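PDB 1Y2M: Phenylalanine/tyrosine ammonia-lyase from Rhodosporidium toruloides, which catalyses the non-oxidative deamination of L-phenylalanine and L-tyrosine to trans-cinnamic and p-coumaric acid, releasing ammonia. Local coordinates for residues E136-G141 and D214-S219; L268-A273 and G411-A416; A417-M422 and S504-S509. One frame throughout, in Å; residues are numbered along the deposited sequence.

Contact 1: residues E136-G141 and D214-S219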
loop_
_atom_site.group_PDB
_atom_site.type_symbol
_atom_site.label_atom_id
_atom_site.label_comp_id
_atom_site.label_asym_id
_atom_site.label_seq_id
_atom_site.Cartn_x
_atom_site.Cartn_y
_atom_site.Cartn_z
ATOM N N GLU B 136 26.938 -3.287 24.081
ATOM C CA GLU B 136 25.932 -3.512 25.114
ATOM C C GLU B 136 24.531 -3.097 24.625
ATOM O O GLU B 136 23.572 -3.878 24.676
ATOM C CB GLU B 136 26.252 -2.746 26.391
ATOM C CG GLU B 136 25.150 -2.816 27.500
ATOM C CD GLU B 136 25.442 -1.925 28.700
ATOM O OE1 GLU B 136 26.186 -0.972 28.562
ATOM O OE2 GLU B 136 24.929 -2.171 29.813
ATOM N N HIS B 137 24.401 -1.838 24.203
ATOM C CA HIS B 137 23.077 -1.294 23.855
ATOM C C HIS B 137 22.499 -1.864 22.551
ATOM O O HIS B 137 21.284 -1.806 22.340
ATOM C CB HIS B 137 23.082 0.239 23.873
ATOM C CG HIS B 137 23.640 0.887 22.638
ATOM N ND1 HIS B 137 24.996 1.117 22.467
ATOM C CD2 HIS B 137 23.028 1.423 21.560
ATOM C CE1 HIS B 137 25.187 1.717 21.303
ATOM N NE2 HIS B 137 24.015 1.925 20.736
ATOM N N GLN B 138 23.373 -2.379 21.671
ATOM C CA GLN B 138 22.958 -2.908 20.401
ATOM C C GLN B 138 22.577 -4.393 20.428
ATOM O O GLN B 138 21.898 -4.856 19.498
ATOM C CB GLN B 138 24.020 -2.640 19.336
ATOM C CG GLN B 138 24.124 -1.155 18.928
ATOM C CD GLN B 138 22.885 -0.671 18.188
ATOM O OE1 GLN B 138 22.132 -1.466 17.639
ATOM N NE2 GLN B 138 22.630 0.665 18.224
ATOM N N LEU B 139 22.931 -5.087 21.513
ATOM C CA LEU B 139 22.549 -6.489 21.690
ATOM C C LEU B 139 21.167 -6.510 22.349
ATOM O O LEU B 139 20.978 -6.979 23.458
ATOM C CB LEU B 139 23.592 -7.235 22.511
ATOM C CG LEU B 139 25.003 -7.276 21.919
ATOM C CD1 LEU B 139 26.038 -7.828 22.963
ATOM C CD2 LEU B 139 24.998 -8.107 20.617
ATOM N N CYS B 140 20.194 -6.016 21.595
ATOM C CA CYS B 140 18.899 -5.712 22.133
ATOM C C CYS B 140 17.739 -6.339 21.405
ATOM O O CYS B 140 16.577 -5.952 21.655
ATOM C CB CYS B 140 18.707 -4.207 22.084
ATOM S SG CYS B 140 18.715 -3.423 20.476
ATOM N N GLY B 141 18.027 -7.349 20.574
ATOM C CA GLY B 141 16.997 -8.000 19.758
ATOM C C GLY B 141 16.505 -9.258 20.411
ATOM O O GLY B 141 17.111 -9.751 21.364
ATOM N N ASP B 214 23.136 -1.302 9.678
ATOM C CA ASP B 214 22.584 -2.546 10.246
ATOM C C ASP B 214 23.211 -2.770 11.629
ATOM O O ASP B 214 23.848 -3.815 11.928
ATOM C CB ASP B 214 22.900 -3.701 9.276
ATOM C CG ASP B 214 22.216 -3.551 7.957
ATOM O OD1 ASP B 214 21.040 -3.151 7.955
ATOM O OD2 ASP B 214 22.875 -3.843 6.927
ATOM N N LEU B 215 23.028 -1.787 12.525
ATOM C CA LEU B 215 23.769 -1.762 13.785
ATOM C C LEU B 215 23.576 -3.001 14.674
ATOM O O LEU B 215 24.536 -3.619 15.113
ATOM C CB LEU B 215 23.353 -0.519 14.576
ATOM C CG LEU B 215 23.741 0.829 13.990
ATOM C CD1 LEU B 215 22.979 1.918 14.718
ATOM C CD2 LEU B 215 25.266 1.040 14.054
ATOM N N SER B 216 22.343 -3.314 14.962
ATOM C CA SER B 216 22.092 -4.378 15.888
ATOM C C SER B 216 22.633 -5.712 15.365
ATOM O O SER B 216 23.449 -6.342 16.047
ATOM C CB SER B 216 20.603 -4.442 16.267
ATOM O OG SER B 216 20.445 -5.440 17.269
ATOM N N PRO B 217 22.234 -6.118 14.148
ATOM C CA PRO B 217 22.773 -7.423 13.706
ATOM C C PRO B 217 24.295 -7.472 13.586
ATOM O O PRO B 217 24.944 -8.481 13.943
ATOM C CB PRO B 217 22.117 -7.634 12.346
ATOM C CG PRO B 217 21.628 -6.314 11.903
ATOM C CD PRO B 217 21.266 -5.592 13.172
ATOM N N LEU B 218 24.895 -6.394 13.110
ATOM C CA LEU B 218 26.349 -6.349 13.041
ATOM C C LEU B 218 26.959 -6.392 14.458
ATOM O O LEU B 218 28.064 -6.922 14.643
ATOM C CB LEU B 218 26.828 -5.098 12.315
ATOM C CG LEU B 218 26.582 -5.146 10.790
ATOM C CD1 LEU B 218 26.926 -3.869 10.139
ATOM C CD2 LEU B 218 27.417 -6.195 10.123
ATOM N N SER B 219 26.273 -5.826 15.448
ATOM C CA SER B 219 26.747 -5.947 16.843
ATOM C C SER B 219 26.761 -7.380 17.325
ATOM O O SER B 219 27.637 -7.749 18.068
ATOM C CB SER B 219 25.930 -5.069 17.796
ATOM O OG SER B 219 26.191 -3.690 17.461
#
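Gln138 turns both its side chain and its carbonyl toward the first turn of helix 215-225. Its CG leaves beside the backbone N (chi1 -71°) and the chain folds again at chi2 (-68°), which lays the amide obliquely against Leu215: Gln138 OE1 lies 3.4 Å from Leu215 CB, and Gln138 NE2 lies 3.7 Å from Leu215 CD1. The polar link is Ser216 OG, which donates to Gln138 O at 2.7 Å, nearly in line with the C=O bond (170°). Beyond helix 125-138 the chain makes an inverse gamma turn centred on Leu139, abutting a helix that starts just after residues 211-213, which form the imidazolinone cross-link in the mature enzyme. Ser219 OG touches Gln138 CB at 3.1 Å while donating to Leu215 O, above the carbonyl plane; Ser219 N reaches that oxygen from the opposite face. With an alanine at Gln138 the amide over Leu215 CB and CD1 is lost, which would probably open a gap there, though Ser216 could keep its backbone acceptor. Leu139 CD2 passes Ser219 O at 3.7 Å, and Leu215 itself touches Asn270, a probable cinnamate-binding residue.

Contact 2: residues L268-A273 and G411-A416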
loop_
_atom_site.group_PDB
_atom_site.type_symbol
_atom_site.label_atom_id
_atom_site.label_comp_id
_atom_site.label_asym_id
_atom_site.label_seq_id
_atom_site.Cartn_x
_atom_site.Cartn_y
_atom_site.Cartn_z
ATOM N N LEU B 268 33.100 -2.223 13.070
ATOM C CA LEU B 268 32.393 -3.461 12.852
ATOM C C LEU B 268 30.909 -3.276 12.786
ATOM O O LEU B 268 30.262 -3.980 12.030
ATOM C CB LEU B 268 32.690 -4.426 13.964
ATOM C CG LEU B 268 34.071 -5.053 13.869
ATOM C CD1 LEU B 268 34.387 -5.744 15.200
ATOM C CD2 LEU B 268 34.177 -6.069 12.721
ATOM N N VAL B 269 30.350 -2.370 13.601
ATOM C CA VAL B 269 28.889 -2.268 13.707
ATOM C C VAL B 269 28.171 -1.281 12.795
ATOM O O VAL B 269 26.981 -1.465 12.518
ATOM C CB VAL B 269 28.412 -2.087 15.192
ATOM C CG1 VAL B 269 29.128 -3.130 16.068
ATOM C CG2 VAL B 269 28.606 -0.703 15.656
ATOM N N ASN B 270 28.879 -0.245 12.355
ATOM C CA ASN B 270 28.349 0.754 11.399
ATOM C C ASN B 270 28.527 0.192 10.022
ATOM O O ASN B 270 29.643 -0.192 9.644
ATOM C CB ASN B 270 29.158 2.088 11.400
ATOM C CG ASN B 270 28.745 3.048 12.467
ATOM O OD1 ASN B 270 27.904 2.755 13.302
ATOM N ND2 ASN B 270 29.339 4.232 12.439
ATOM N N GLY B 271 27.470 0.202 9.222
ATOM C CA GLY B 271 27.592 -0.280 7.855
ATOM C C GLY B 271 26.393 -1.018 7.368
ATOM O O GLY B 271 25.390 -1.183 8.057
ATOM N N THR B 272 26.485 -1.472 6.128
ATOM C CA THR B 272 25.334 -1.936 5.401
ATOM C C THR B 272 25.455 -3.433 5.040
ATOM O O THR B 272 24.680 -3.950 4.244
ATOM C CB THR B 272 25.110 -1.129 4.116
ATOM O OG1 THR B 272 26.130 -1.459 3.155
ATOM C CG2 THR B 272 25.111 0.347 4.389
ATOM N N ALA B 273 26.399 -4.141 5.647
ATOM C CA ALA B 273 26.688 -5.508 5.197
ATOM C C ALA B 273 25.553 -6.500 5.296
ATOM O O ALA B 273 25.474 -7.441 4.522
ATOM C CB ALA B 273 27.922 -6.050 5.877
ATOM N N GLY B 411 28.047 9.565 6.036
ATOM C CA GLY B 411 26.778 8.873 6.107
ATOM C C GLY B 411 26.747 7.606 5.290
ATOM O O GLY B 411 25.664 7.158 4.864
ATOM N N ASN B 412 27.900 6.983 5.063
ATOM C CA ASN B 412 27.904 5.804 4.178
ATOM C C ASN B 412 27.236 4.521 4.707
ATOM O O ASN B 412 27.117 3.508 4.019
ATOM C CB ASN B 412 29.319 5.500 3.670
ATOM C CG ASN B 412 29.798 6.498 2.652
ATOM O OD1 ASN B 412 29.007 7.105 1.917
ATOM N ND2 ASN B 412 31.125 6.640 2.558
ATOM N N PHE B 413 26.814 4.561 5.951
ATOM C CA PHE B 413 26.028 3.497 6.524
ATOM C C PHE B 413 24.523 3.587 6.177
ATOM O O PHE B 413 23.765 2.720 6.571
ATOM C CB PHE B 413 26.210 3.551 8.033
ATOM C CG PHE B 413 26.046 4.949 8.596
ATOM C CD1 PHE B 413 24.806 5.587 8.652
ATOM C CD2 PHE B 413 27.138 5.678 8.983
ATOM C CE1 PHE B 413 24.659 6.856 9.140
ATOM C CE2 PHE B 413 26.991 6.948 9.462
ATOM C CZ PHE B 413 25.760 7.543 9.537
ATOM N N GLN B 414 24.100 4.676 5.500
ATOM C CA GLN B 414 22.703 4.864 5.164
ATOM C C GLN B 414 22.407 4.008 3.937
ATOM O O GLN B 414 22.709 4.421 2.799
ATOM C CB GLN B 414 22.446 6.349 4.908
ATOM C CG GLN B 414 21.039 6.739 4.555
ATOM C CD GLN B 414 20.101 6.572 5.733
ATOM O OE1 GLN B 414 19.567 5.494 5.960
ATOM N NE2 GLN B 414 19.877 7.660 6.464
ATOM N N ALA B 415 21.737 2.907 4.172
ATOM C CA ALA B 415 21.657 1.825 3.153
ATOM C C ALA B 415 20.527 2.076 2.132
ATOM O O ALA B 415 19.861 1.109 1.730
ATOM C CB ALA B 415 21.518 0.446 3.770
ATOM N N ALA B 416 20.305 3.333 1.731
ATOM C CA ALA B 416 19.237 3.677 0.777
ATOM C C ALA B 416 19.490 3.041 -0.578
ATOM O O ALA B 416 18.572 2.554 -1.229
ATOM C CB ALA B 416 19.062 5.153 0.677
#
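Thr272 and Phe413 meet the opposite segments through their first torsions. At Thr272, chi1 of 71° sets OG1 between the backbone N and the carbonyl carbon and leaves CG2 anti to the carbonyl carbon, so the methyl, rather than the hydroxyl, enters the contact. Thr272 CG2 then lies 3.5 Å from Phe413 O and 3.6 Å from Ala415 CB, with Asn412 O slightly farther off at 3.8 Å; one methyl thus packs against two backbone oxygens and an alanine methyl. The hydroxyl is used elsewhere, in a hydrogen bond to Glu389. At Phe413, chi1 of 48° likewise puts CG between N and the carbonyl carbon. The ring stands beside its own turn, with Gly411 CA 3.8 Å above one face and offset toward the rim, while Phe413 CB lies 3.8 Å from Gly271 N.

Residues 411-414 form a type I beta turn, closed by Gln414 N donating to Gly411 O at 3.0 Å, and this turn leads into helix 416-443. Facing it is the linker between helices 264-269 and 273-303, which carries Asn270, assigned to cinnamate binding by similarity with relatives. Gly271 adopts a positive phi of 143°, with an extended psi, where a side-chain carbon would collide with the Asn270 carbonyl oxygen, and its backbone bonds to Ser212 and Asp214 tie the linker to residues 211-213, from which the imidazolinone of the mature enzyme is made, and to the residue that follows them.

Asn270 ND2 approaches Phe413 CD2 at 4.3 Å, oblique to the ring, and its amide makes a weak hydrogen bond to Asn397 O. A third subunit closes on the turn: its Arg366 packs on Phe413, and its Gln325 and Gln370 both bond to Asn412 OD1.

Contact 3: residues A417-M422 and S504-S509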
loop_
_atom_site.group_PDB
_atom_site.type_symbol
_atom_site.label_atom_id
_atom_site.label_comp_id
_atom_site.label_asym_id
_atom_site.label_seq_id
_atom_site.Cartn_x
_atom_site.Cartn_y
_atom_site.Cartn_z
ATOM N N ALA B 417 20.742 2.907 -0.962
ATOM C CA ALA B 417 21.037 2.265 -2.268
ATOM C C ALA B 417 20.520 0.826 -2.218
ATOM O O ALA B 417 19.898 0.367 -3.192
ATOM C CB ALA B 417 22.495 2.275 -2.516
ATOM N N VAL B 418 20.677 0.155 -1.071
ATOM C CA VAL B 418 20.248 -1.256 -0.938
ATOM C C VAL B 418 18.728 -1.318 -0.902
ATOM O O VAL B 418 18.116 -2.172 -1.569
ATOM C CB VAL B 418 20.802 -1.949 0.326
ATOM C CG1 VAL B 418 20.281 -3.360 0.418
ATOM C CG2 VAL B 418 22.321 -1.889 0.353
ATOM N N ALA B 419 18.105 -0.422 -0.108
ATOM C CA ALA B 419 16.656 -0.455 0.040
ATOM C C ALA B 419 16.039 -0.220 -1.335
ATOM O O ALA B 419 15.062 -0.921 -1.710
ATOM C CB ALA B 419 16.224 0.610 0.966
ATOM N N ASN B 420 16.638 0.704 -2.090
ATOM C CA ASN B 420 16.177 1.017 -3.456
ATOM C C ASN B 420 16.086 -0.215 -4.326
ATOM O O ASN B 420 15.070 -0.456 -4.992
ATOM C CB ASN B 420 17.139 2.058 -4.087
ATOM C CG ASN B 420 16.852 2.387 -5.598
ATOM O OD1 ASN B 420 17.523 1.830 -6.503
ATOM N ND2 ASN B 420 15.957 3.350 -5.853
ATOM N N THR B 421 17.126 -1.028 -4.307
ATOM C CA THR B 421 17.124 -2.220 -5.137
ATOM C C THR B 421 16.010 -3.168 -4.737
ATOM O O THR B 421 15.393 -3.860 -5.576
ATOM C CB THR B 421 18.465 -2.992 -5.113
ATOM O OG1 THR B 421 18.733 -3.581 -3.836
ATOM C CG2 THR B 421 19.611 -2.035 -5.486
HETATM N N MSE B 422 15.784 -3.237 -3.444
HETATM C CA MSE B 422 14.786 -4.212 -2.919
HETATM C C MSE B 422 13.339 -3.787 -3.200
HETATM O O MSE B 422 12.478 -4.603 -3.517
HETATM C CB MSE B 422 15.022 -4.419 -1.463
HETATM C CG MSE B 422 16.305 -5.177 -1.184
HETATM SE SE MSE B 422 16.298 -7.008 -1.953
HETATM C CE MSE B 422 17.220 -6.765 -3.689
ATOM N N SER B 504 17.042 3.903 6.149
ATOM C CA SER B 504 16.755 3.248 4.870
ATOM C C SER B 504 15.725 2.110 4.913
ATOM O O SER B 504 15.103 1.800 3.840
ATOM C CB SER B 504 18.012 2.705 4.192
ATOM O OG SER B 504 18.438 1.512 4.795
ATOM N N LEU B 505 15.654 1.406 6.047
ATOM C CA LEU B 505 14.800 0.214 6.181
ATOM C C LEU B 505 15.175 -0.895 5.160
ATOM O O LEU B 505 14.349 -1.783 4.827
ATOM C CB LEU B 505 13.314 0.574 6.080
ATOM C CG LEU B 505 12.834 1.635 7.057
ATOM C CD1 LEU B 505 11.378 1.942 6.711
ATOM C CD2 LEU B 505 13.030 1.067 8.472
ATOM N N ALA B 506 16.451 -0.920 4.751
ATOM C CA ALA B 506 16.875 -1.847 3.695
ATOM C C ALA B 506 16.661 -3.299 4.117
ATOM O O ALA B 506 16.265 -4.101 3.287
ATOM C CB ALA B 506 18.320 -1.633 3.324
ATOM N N LEU B 507 17.011 -3.667 5.358
ATOM C CA LEU B 507 16.936 -5.079 5.726
ATOM C C LEU B 507 15.479 -5.569 5.716
ATOM O O LEU B 507 15.171 -6.703 5.324
ATOM C CB LEU B 507 17.606 -5.382 7.074
ATOM C CG LEU B 507 17.609 -6.891 7.359
ATOM C CD1 LEU B 507 18.384 -7.763 6.327
ATOM C CD2 LEU B 507 18.179 -7.101 8.729
ATOM N N ILE B 508 14.605 -4.710 6.234
ATOM C CA ILE B 508 13.140 -5.042 6.224
ATOM C C ILE B 508 12.674 -5.194 4.770
ATOM O O ILE B 508 11.974 -6.139 4.387
ATOM C CB ILE B 508 12.292 -4.047 6.968
ATOM C CG1 ILE B 508 12.705 -3.930 8.444
ATOM C CG2 ILE B 508 10.799 -4.427 6.889
ATOM C CD1 ILE B 508 12.122 -2.694 9.142
ATOM N N SER B 509 13.066 -4.232 3.947
ATOM C CA SER B 509 12.713 -4.346 2.516
ATOM C C SER B 509 13.263 -5.671 1.921
ATOM O O SER B 509 12.531 -6.381 1.198
ATOM C CB SER B 509 13.190 -3.120 1.733
ATOM O OG SER B 509 12.576 -3.129 0.459
#
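Ala419 and Ala506 bring their helices unusually close, with CA atoms only 3.9 Å apart. Such an approach needs small side chains, and the geometry supports this reading: Ala506 CB rests 3.6 Å from Ala419 N, against the backbone itself, and the two CB atoms are 3.9 Å apart. Ala419 CB in turn points at the start of the other segment, 3.3 Å from Ser504 O. Val418 flanks the pair. With CG1 anti to the backbone N (chi1 178°), both its CB and CG1 lie at 3.9 Å from Ala506 CB.

One turn farther along, the helices stand wider, and Ser509 faces Met422, a selenomethionine. The contact is made by Met422 CB, 3.4 Å from Ser509 OG, while the rest of the chain bends at chi2 and chi3 and carries the selenium away. The Ser509 hydroxyl is satisfied by Glu423 and Arg426, so this buried hydroxyl has its own partners. At the other end, Ser504 OG accepts from Ala506 N at 3.1 Å (144° at the hydrogen), an ST turn leading into helix 506-560, and also bonds to Ser210 O.

Helices 416-443 and 506-560, with 273-303 touching Val418, Met422 and Ala506, belong to the long-helix bundle that forms the core of the PAL/histidase fold.

Overall arrangement
All three contacts are buried and on the same side of the chain's centre; their centres lie about 32, 29 and 20 Å from it. Contacts 1 and 2 are joined by Asp214 N and Gly271 O, 2.8 Å apart and probably hydrogen-bonded; contact 2 holds Asn270, a probable cinnamate-binding residue, and contact 1 borders it. Contacts 2 and 3 share the run from the turn at 411-414 into helix 416-443, where Ser504 CB packs on Ala416 N; contact 3 lies away from the annotated sites. Chemistry shifts accordingly: a hydrogen bond spans contact 1, whereas contact 2 sets side chains against loop backbone and contact 3 is close helix packing. The second subunit borders contact 1, the third contacts 2 and 3.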